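Local coordinates for putative periplasmic protein (Bacteroides vulgatus ATCC 8482, PDB 3DUE) that is of unknown function but, as a periplasmic member of the PepSY-like superfamily, may act as an inhibitor, at residues 23-28 with 63-68; 76-81 with 118-123; 82-87 with 112-117. All coordinates share one frame; numbering follows the deposited sequence.

Contact 1 (23-28 with 63-68); sequences THFPDN and TEVNCK. With CAC (cacodylate ion), chain B.
The ring of F25, just past the end of helix 15-24, meets C67 and V65 of the segment 63-68 edge-on, and the whole contact is apolar. C67 lays its sulfur beside the ring, with SG 3.7 Å from F25 CE1. Measured from the ring centroid the sulfur stands 77° off the normal, so this is a sulfur-aromatic contact at the edge and not over the face. V65 adds the second apolar touch at the far end of the same ring, its CG1 lying 4.0 Å from F25 CZ. CG1 is the branch anti to the backbone N (chi1 179°), which carries it toward the phenylalanine. On the helix side, the peptide of N28 closes a type I turn from F25 to N28 by donating its N to F25 O at 3.2 Å, so the residue that carries the ring also opens the turn by which the chain leaves the helix.

Polar interactions gather on the other face of strand 62-66, where N66 points away from the phenylalanine. Its ND2 gives E64 OE2 a bond of 3.0 Å, lying nearly in the amide plane and meeting the oxygen almost along its C-O axis. K68, bent at chi3 and chi4, turns its ammonium back to bond O1 of a cacodylate ion, NZ to O1 2.7 Å; Y69 also binds this ion, which probably came from the crystallisation liquor.

F20, F48, L54 and P73 also touch F25. The arrangement is typical of an alpha+beta fold, in which a helix and its exit turn pack by aromatic and aliphatic side chains on an antiparallel sheet, in this PepSY-like protein.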
# COMPACT_ATOMS: atom_id res chain seq x y z
N THR A 23 -12.47 -3.63 -4.93
CA THR A 23 -12.76 -4.35 -3.68
C THR A 23 -12.59 -3.45 -2.42
O THR A 23 -13.47 -3.42 -1.56
CB THR A 23 -11.85 -5.60 -3.57
OG1 THR A 23 -12.18 -6.51 -4.63
CG2 THR A 23 -12.08 -6.34 -2.21
N HIS A 24 -11.49 -2.71 -2.34
CA HIS A 24 -11.11 -1.99 -1.11
C HIS A 24 -11.35 -0.50 -1.11
O HIS A 24 -11.43 0.09 -0.03
CB HIS A 24 -9.62 -2.31 -0.73
CG HIS A 24 -9.36 -3.78 -0.56
ND1 HIS A 24 -9.92 -4.52 0.45
CD2 HIS A 24 -8.58 -4.64 -1.26
CE1 HIS A 24 -9.55 -5.79 0.33
NE2 HIS A 24 -8.72 -5.88 -0.70
N PHE A 25 -11.51 0.10 -2.28
CA PHE A 25 -11.74 1.54 -2.44
C PHE A 25 -12.84 1.81 -3.46
O PHE A 25 -12.71 2.68 -4.33
CB PHE A 25 -10.42 2.19 -2.87
CG PHE A 25 -9.31 1.94 -1.91
CD1 PHE A 25 -9.15 2.77 -0.80
CD2 PHE A 25 -8.45 0.86 -2.07
CE1 PHE A 25 -8.16 2.52 0.13
CE2 PHE A 25 -7.44 0.63 -1.14
CZ PHE A 25 -7.33 1.47 -0.01
N PRO A 26 -13.97 1.12 -3.32
CA PRO A 26 -15.01 1.24 -4.34
C PRO A 26 -15.61 2.64 -4.48
O PRO A 26 -16.00 3.01 -5.58
CB PRO A 26 -16.09 0.26 -3.87
CG PRO A 26 -15.95 0.17 -2.46
CD PRO A 26 -14.39 0.24 -2.24
N ASP A 27 -15.69 3.39 -3.38
CA ASP A 27 -16.28 4.72 -3.45
C ASP A 27 -15.30 5.88 -3.61
O ASP A 27 -15.72 7.04 -3.63
CB ASP A 27 -17.16 4.94 -2.26
CG ASP A 27 -18.31 3.96 -2.21
OD1 ASP A 27 -19.15 3.94 -3.15
OD2 ASP A 27 -18.37 3.20 -1.21
N ASN A 28 -14.01 5.59 -3.73
CA ASN A 28 -13.01 6.64 -3.95
C ASN A 28 -13.02 6.98 -5.43
O ASN A 28 -13.36 6.14 -6.26
CB ASN A 28 -11.61 6.19 -3.57
CG ASN A 28 -11.41 5.99 -2.07
OD1 ASN A 28 -12.06 5.15 -1.46
ND2 ASN A 28 -10.46 6.71 -1.50
N THR A 63 2.20 -2.92 -3.56
CA THR A 63 3.47 -2.70 -2.84
C THR A 63 3.35 -1.55 -1.83
O THR A 63 4.14 -1.47 -0.90
CB THR A 63 4.62 -2.46 -3.83
OG1 THR A 63 4.30 -1.36 -4.69
CG2 THR A 63 4.83 -3.69 -4.66
N GLU A 64 2.34 -0.70 -1.98
CA GLU A 64 2.05 0.37 -1.03
C GLU A 64 0.55 0.68 -0.97
O GLU A 64 -0.12 0.83 -1.99
CB GLU A 64 2.84 1.65 -1.36
CG GLU A 64 2.62 2.77 -0.36
CD GLU A 64 3.42 4.04 -0.67
OE1 GLU A 64 4.45 3.96 -1.34
OE2 GLU A 64 3.03 5.12 -0.22
N VAL A 65 0.03 0.78 0.26
CA VAL A 65 -1.34 1.19 0.53
C VAL A 65 -1.17 2.31 1.57
O VAL A 65 -0.97 2.06 2.74
CB VAL A 65 -2.24 0.06 1.02
CG1 VAL A 65 -3.66 0.55 1.32
CG2 VAL A 65 -2.25 -1.04 -0.00
N ASN A 66 -1.17 3.54 1.09
CA ASN A 66 -0.92 4.72 1.92
C ASN A 66 -2.21 5.48 2.13
O ASN A 66 -2.61 6.36 1.30
CB ASN A 66 0.16 5.54 1.22
CG ASN A 66 0.62 6.70 1.99
OD1 ASN A 66 -0.09 7.25 2.87
ND2 ASN A 66 1.83 7.14 1.65
N CYS A 67 -2.88 5.13 3.24
CA CYS A 67 -4.16 5.73 3.61
C CYS A 67 -4.02 6.74 4.75
O CYS A 67 -4.74 6.70 5.72
CB CYS A 67 -5.18 4.61 3.93
SG CYS A 67 -5.57 3.68 2.47
N LYS A 68 -3.04 7.64 4.62
CA LYS A 68 -2.76 8.61 5.69
C LYS A 68 -3.91 9.59 5.94
O LYS A 68 -3.93 10.27 6.95
CB LYS A 68 -1.45 9.38 5.39
CG LYS A 68 -1.58 10.43 4.29
CD LYS A 68 -0.31 11.31 4.13
CE LYS A 68 0.78 10.66 3.35
NZ LYS A 68 0.38 10.50 1.94
AS CAC B . -0.25 12.75 -1.20
O1 CAC B . -0.25 12.72 0.55
O2 CAC B . -0.26 11.10 -1.80
C1 CAC B . -1.84 13.64 -1.96
C2 CAC B . 1.42 13.59 -1.77

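Contact 2 (76-81 with 118-123); sequences VVPDAI and MQFNVI
F120 turns its CG anti to its own carbonyl carbon (chi1 -53°), and I81 does the same with CG1 (chi1 -68°), and these torsions bring the aromatic ring and the isoleucine chain together at the start of helix 79-88. Here the N-terminus of a helix, with P78 at the N-cap position, packs on the turn of the beta hairpin formed by strands 113-117 and 122-126. F120 sits in that turn with positive phi, and its side chain points toward the helix.

Three side chains of the segment 76-81 meet this one ring. A80 comes over a face: its CB is 3.6 Å from the F120 centroid and 22° off the normal, a CH-pi contact, although it is offset toward the rim on the CG and CD2 side. The opposite face has the carbonyl oxygen of M118 above it, again nearer the rim. P78 and I81 approach obliquely from the helix side. The proline touches the far end of the ring, CB to F120 CZ 3.7 Å, while the isoleucine reaches the neighbouring flank and crosses the phenylalanine side chain at about a right angle.

The packing is apolar throughout, and the pieces differ in burial: I81 is buried and continues onto V106 and F116, whereas A80, P78 and F120 keep some exposure. Y104 from strand 103-108 meets the F120 ring with the two planes nearly parallel and also touches P78 and I81, so the sheet contributes to the same cluster. D117 OD1 accepts from the backbone N of both Q119 and N121, which ties the turn on either side of F120. On the isoleucine, the CG1 methylene lies 3.7 Å from F120 CD1, with its terminal CD1 methyl 3.8 Å from F120 CE1.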
# COMPACT_ATOMS: atom_id res chain seq x y z
N VAL A 76 -7.00 -5.73 3.73
CA VAL A 76 -5.76 -5.70 2.98
C VAL A 76 -4.54 -6.25 3.76
O VAL A 76 -3.55 -6.72 3.18
CB VAL A 76 -5.47 -4.24 2.52
CG1 VAL A 76 -4.02 -4.04 2.05
CG2 VAL A 76 -6.52 -3.82 1.48
N VAL A 77 -4.65 -6.22 5.07
CA VAL A 77 -3.53 -6.53 5.96
C VAL A 77 -3.40 -7.99 6.33
O VAL A 77 -4.36 -8.60 6.83
CB VAL A 77 -3.62 -5.68 7.28
CG1 VAL A 77 -2.42 -5.90 8.19
CG2 VAL A 77 -3.70 -4.22 6.95
N PRO A 78 -2.20 -8.55 6.17
CA PRO A 78 -1.98 -9.94 6.57
C PRO A 78 -2.39 -10.16 8.04
O PRO A 78 -2.12 -9.33 8.90
CB PRO A 78 -0.47 -10.14 6.36
CG PRO A 78 -0.09 -9.11 5.36
CD PRO A 78 -0.96 -7.93 5.64
N ASP A 79 -3.08 -11.27 8.31
CA ASP A 79 -3.55 -11.58 9.66
C ASP A 79 -2.50 -11.50 10.75
O ASP A 79 -2.79 -11.01 11.84
CB ASP A 79 -4.21 -12.97 9.70
CG ASP A 79 -5.70 -12.91 9.39
OD1 ASP A 79 -6.18 -11.97 8.70
OD2 ASP A 79 -6.42 -13.81 9.87
N ALA A 80 -1.30 -12.01 10.49
CA ALA A 80 -0.22 -11.99 11.49
C ALA A 80 0.10 -10.56 11.95
O ALA A 80 0.37 -10.30 13.13
CB ALA A 80 1.04 -12.65 10.91
N ILE A 81 0.05 -9.64 11.01
CA ILE A 81 0.33 -8.22 11.28
C ILE A 81 -0.84 -7.61 12.04
O ILE A 81 -0.65 -6.90 13.02
CB ILE A 81 0.61 -7.47 9.98
CG1 ILE A 81 1.96 -7.96 9.37
CG2 ILE A 81 0.57 -5.95 10.25
CD1 ILE A 81 2.33 -7.39 8.07
N MSE A 118 9.00 -11.59 5.76
CA MSE A 118 7.87 -12.32 5.13
C MSE A 118 7.23 -13.38 6.01
O MSE A 118 6.10 -13.84 5.76
CB MSE A 118 8.33 -12.95 3.81
CG MSE A 118 8.58 -11.97 2.68
SE MSE A 118 6.96 -11.10 2.12
CE MSE A 118 7.26 -9.29 2.68
N GLN A 119 7.95 -13.76 7.05
CA GLN A 119 7.44 -14.72 8.02
C GLN A 119 6.89 -14.02 9.24
O GLN A 119 6.53 -14.65 10.24
CB GLN A 119 8.54 -15.73 8.39
CG GLN A 119 8.95 -16.57 7.21
CD GLN A 119 7.79 -17.39 6.64
OE1 GLN A 119 7.07 -18.11 7.37
NE2 GLN A 119 7.63 -17.32 5.32
N PHE A 120 6.82 -12.69 9.16
CA PHE A 120 6.25 -11.89 10.24
C PHE A 120 7.05 -11.81 11.51
O PHE A 120 6.51 -11.53 12.57
CB PHE A 120 4.81 -12.30 10.49
CG PHE A 120 3.98 -12.29 9.25
CD1 PHE A 120 3.69 -11.11 8.63
CD2 PHE A 120 3.49 -13.46 8.72
CE1 PHE A 120 2.94 -11.10 7.49
CE2 PHE A 120 2.75 -13.45 7.56
CZ PHE A 120 2.47 -12.26 6.96
N ASN A 121 8.35 -12.04 11.41
CA ASN A 121 9.24 -11.72 12.53
C ASN A 121 9.38 -10.20 12.56
O ASN A 121 9.55 -9.60 11.52
CB ASN A 121 10.60 -12.34 12.29
CG ASN A 121 10.54 -13.83 12.30
OD1 ASN A 121 10.23 -14.45 13.32
ND2 ASN A 121 10.89 -14.43 11.16
N VAL A 122 9.25 -9.59 13.73
CA VAL A 122 9.45 -8.15 13.86
C VAL A 122 10.96 -7.89 13.78
O VAL A 122 11.75 -8.44 14.54
CB VAL A 122 8.82 -7.62 15.16
CG1 VAL A 122 9.20 -6.15 15.41
CG2 VAL A 122 7.28 -7.77 15.04
N ILE A 123 11.37 -7.10 12.79
CA ILE A 123 12.77 -6.77 12.57
C ILE A 123 13.17 -5.46 13.25
O ILE A 123 14.23 -5.37 13.87
CB ILE A 123 13.09 -6.67 11.07
CG1 ILE A 123 12.68 -7.95 10.36
CG2 ILE A 123 14.58 -6.43 10.86
CD1 ILE A 123 13.29 -9.21 10.93

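Contact 3 (82-87 with 112-117); sequences KKYVAT and WEIKFD
Y84 and F116 meet at right angles: their planes stand at 90°, with centroids 5.6 Å apart, in an offset edge-to-face pair that directs the edge of F116 toward the face of Y84. The offset places the phenylalanine rim near one side of the tyrosine and not over its middle, the shortest approach being F116 CZ to Y84 CD1 at 4.0 Å. CE2 of the phenylalanine follows, close to CG and CD1 of the tyrosine.

Different chi1 settings bring the two rings together. In Y84, CG stands anti to the backbone N (chi1 -178°), which carries the ring out to F116; in F116 the ring bond lies anti to the carbonyl carbon, beside the N. I114, two residues earlier on the strand and on the same face, sends its CD1 methyl to the helix. That methyl lies at the edge of the tyrosine, 4.4 Å from Y84 CE1, and is equally far from V85 CG2. Within the strand, I114 CG2 sits above one face of F116 toward its rim, which probably limits the turning of the phenylalanine.

On the helix, K83 O takes both T87 N and T87 OG1, the hydroxyl 2.9 Å away, and the two donors come from opposite faces of the carbonyl plane.

The axes of residues 82-87 and of strand 113-117 come within 11.5 Å and run roughly antiparallel (146°). Strand 113-117 lies between 103-108, which brings V106 against F116, and 122-126, so the helix lies over one face of the sheet, above its last strands, running obliquely along them.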
# COMPACT_ATOMS: atom_id res chain seq x y z
N LYS A 82 -2.06 -7.84 11.57
CA LYS A 82 -3.23 -7.36 12.30
C LYS A 82 -3.22 -7.77 13.74
O LYS A 82 -3.47 -6.97 14.63
CB LYS A 82 -4.52 -7.87 11.66
CG LYS A 82 -4.80 -7.16 10.37
CD LYS A 82 -6.27 -7.25 9.93
CE LYS A 82 -6.62 -8.58 9.33
NZ LYS A 82 -7.80 -8.44 8.41
N LYS A 83 -2.96 -9.04 13.96
CA LYS A 83 -2.92 -9.62 15.31
C LYS A 83 -1.84 -8.98 16.19
O LYS A 83 -2.05 -8.68 17.36
CB LYS A 83 -2.71 -11.12 15.19
N TYR A 84 -0.67 -8.74 15.61
CA TYR A 84 0.41 -8.17 16.37
C TYR A 84 0.08 -6.73 16.79
O TYR A 84 0.29 -6.36 17.94
CB TYR A 84 1.71 -8.20 15.55
CG TYR A 84 2.88 -7.66 16.30
CD1 TYR A 84 3.15 -6.29 16.30
CD2 TYR A 84 3.69 -8.50 17.04
CE1 TYR A 84 4.21 -5.79 16.99
CE2 TYR A 84 4.74 -7.98 17.74
CZ TYR A 84 5.00 -6.63 17.70
OH TYR A 84 6.06 -6.14 18.40
N VAL A 85 -0.41 -5.95 15.85
CA VAL A 85 -0.79 -4.56 16.06
C VAL A 85 -1.94 -4.48 17.07
O VAL A 85 -1.94 -3.66 17.97
CB VAL A 85 -1.17 -3.91 14.70
CG1 VAL A 85 -1.92 -2.59 14.89
CG2 VAL A 85 0.10 -3.77 13.82
N ALA A 86 -2.93 -5.35 16.92
CA ALA A 86 -4.08 -5.37 17.85
C ALA A 86 -3.63 -5.66 19.29
O ALA A 86 -4.06 -4.99 20.24
CB ALA A 86 -5.11 -6.39 17.38
N THR A 87 -2.74 -6.63 19.47
CA THR A 87 -2.24 -6.93 20.82
C THR A 87 -1.40 -5.79 21.42
O THR A 87 -1.65 -5.32 22.53
CB THR A 87 -1.34 -8.18 20.77
OG1 THR A 87 -2.07 -9.27 20.20
CG2 THR A 87 -0.83 -8.56 22.15
N TRP A 112 4.12 4.97 15.69
CA TRP A 112 4.98 3.79 15.65
C TRP A 112 5.07 3.17 14.25
O TRP A 112 4.05 3.04 13.54
CB TRP A 112 4.51 2.75 16.69
CG TRP A 112 4.91 3.17 18.03
CD1 TRP A 112 4.17 3.90 18.92
CD2 TRP A 112 6.19 2.99 18.64
NE1 TRP A 112 4.90 4.15 20.06
CE2 TRP A 112 6.14 3.60 19.91
CE3 TRP A 112 7.36 2.35 18.24
CZ2 TRP A 112 7.24 3.60 20.78
CZ3 TRP A 112 8.44 2.34 19.10
CH2 TRP A 112 8.37 2.95 20.37
N GLU A 113 6.30 2.79 13.88
CA GLU A 113 6.61 2.13 12.63
C GLU A 113 7.21 0.75 12.92
O GLU A 113 8.10 0.61 13.73
CB GLU A 113 7.62 2.94 11.84
CG GLU A 113 7.14 4.32 11.54
CD GLU A 113 8.12 5.12 10.68
OE1 GLU A 113 8.59 4.57 9.66
OE2 GLU A 113 8.40 6.28 11.02
N ILE A 114 6.71 -0.28 12.25
CA ILE A 114 7.13 -1.62 12.50
C ILE A 114 7.46 -2.33 11.17
O ILE A 114 6.67 -2.28 10.19
CB ILE A 114 6.01 -2.43 13.22
CG1 ILE A 114 5.47 -1.67 14.46
CG2 ILE A 114 6.51 -3.85 13.58
CD1 ILE A 114 4.04 -1.99 14.79
N LYS A 115 8.62 -2.99 11.15
CA LYS A 115 9.10 -3.77 10.03
C LYS A 115 8.99 -5.26 10.35
O LYS A 115 9.51 -5.73 11.37
CB LYS A 115 10.56 -3.45 9.75
CG LYS A 115 11.11 -4.10 8.49
CD LYS A 115 12.64 -3.87 8.39
CE LYS A 115 13.21 -4.29 7.03
NZ LYS A 115 14.73 -4.25 7.03
N PHE A 116 8.36 -6.00 9.46
CA PHE A 116 8.21 -7.44 9.59
C PHE A 116 8.86 -8.07 8.36
O PHE A 116 8.72 -7.51 7.27
CB PHE A 116 6.74 -7.85 9.49
CG PHE A 116 5.83 -7.27 10.54
CD1 PHE A 116 5.18 -6.03 10.35
CD2 PHE A 116 5.51 -8.01 11.65
CE1 PHE A 116 4.29 -5.54 11.30
CE2 PHE A 116 4.60 -7.51 12.62
CZ PHE A 116 4.00 -6.28 12.44
N ASP A 117 9.49 -9.23 8.51
CA ASP A 117 9.98 -9.98 7.33
C ASP A 117 8.79 -10.77 6.80
O ASP A 117 7.69 -10.68 7.33
CB ASP A 117 11.21 -10.86 7.63
CG ASP A 117 10.93 -11.97 8.62
OD1 ASP A 117 9.74 -12.28 8.85
OD2 ASP A 117 11.91 -12.57 9.14

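Contacts 2 and 3 share helix 79-88, and their centres are only 7 Å apart. V122 couples them: its CG2 lies 3.6 Å from F116 CE2 and 3.7 Å from Y84 CZ, while I123 N to K115 O, 2.7 Å, probably bonds the neighbouring strands. Contact 1 lies about 19 Å, centre to centre, from each of the others, and sets the exit of the earlier helix, 15-24, on the same sheet. It still touches contact 2, where V76 CG2 comes 3.5 Å from H24 CG, whereas its nearest atoms to contact 3 are about 9 Å away. The cacodylate, probably from the crystallisation liquor, lies at the K68 side of contact 1.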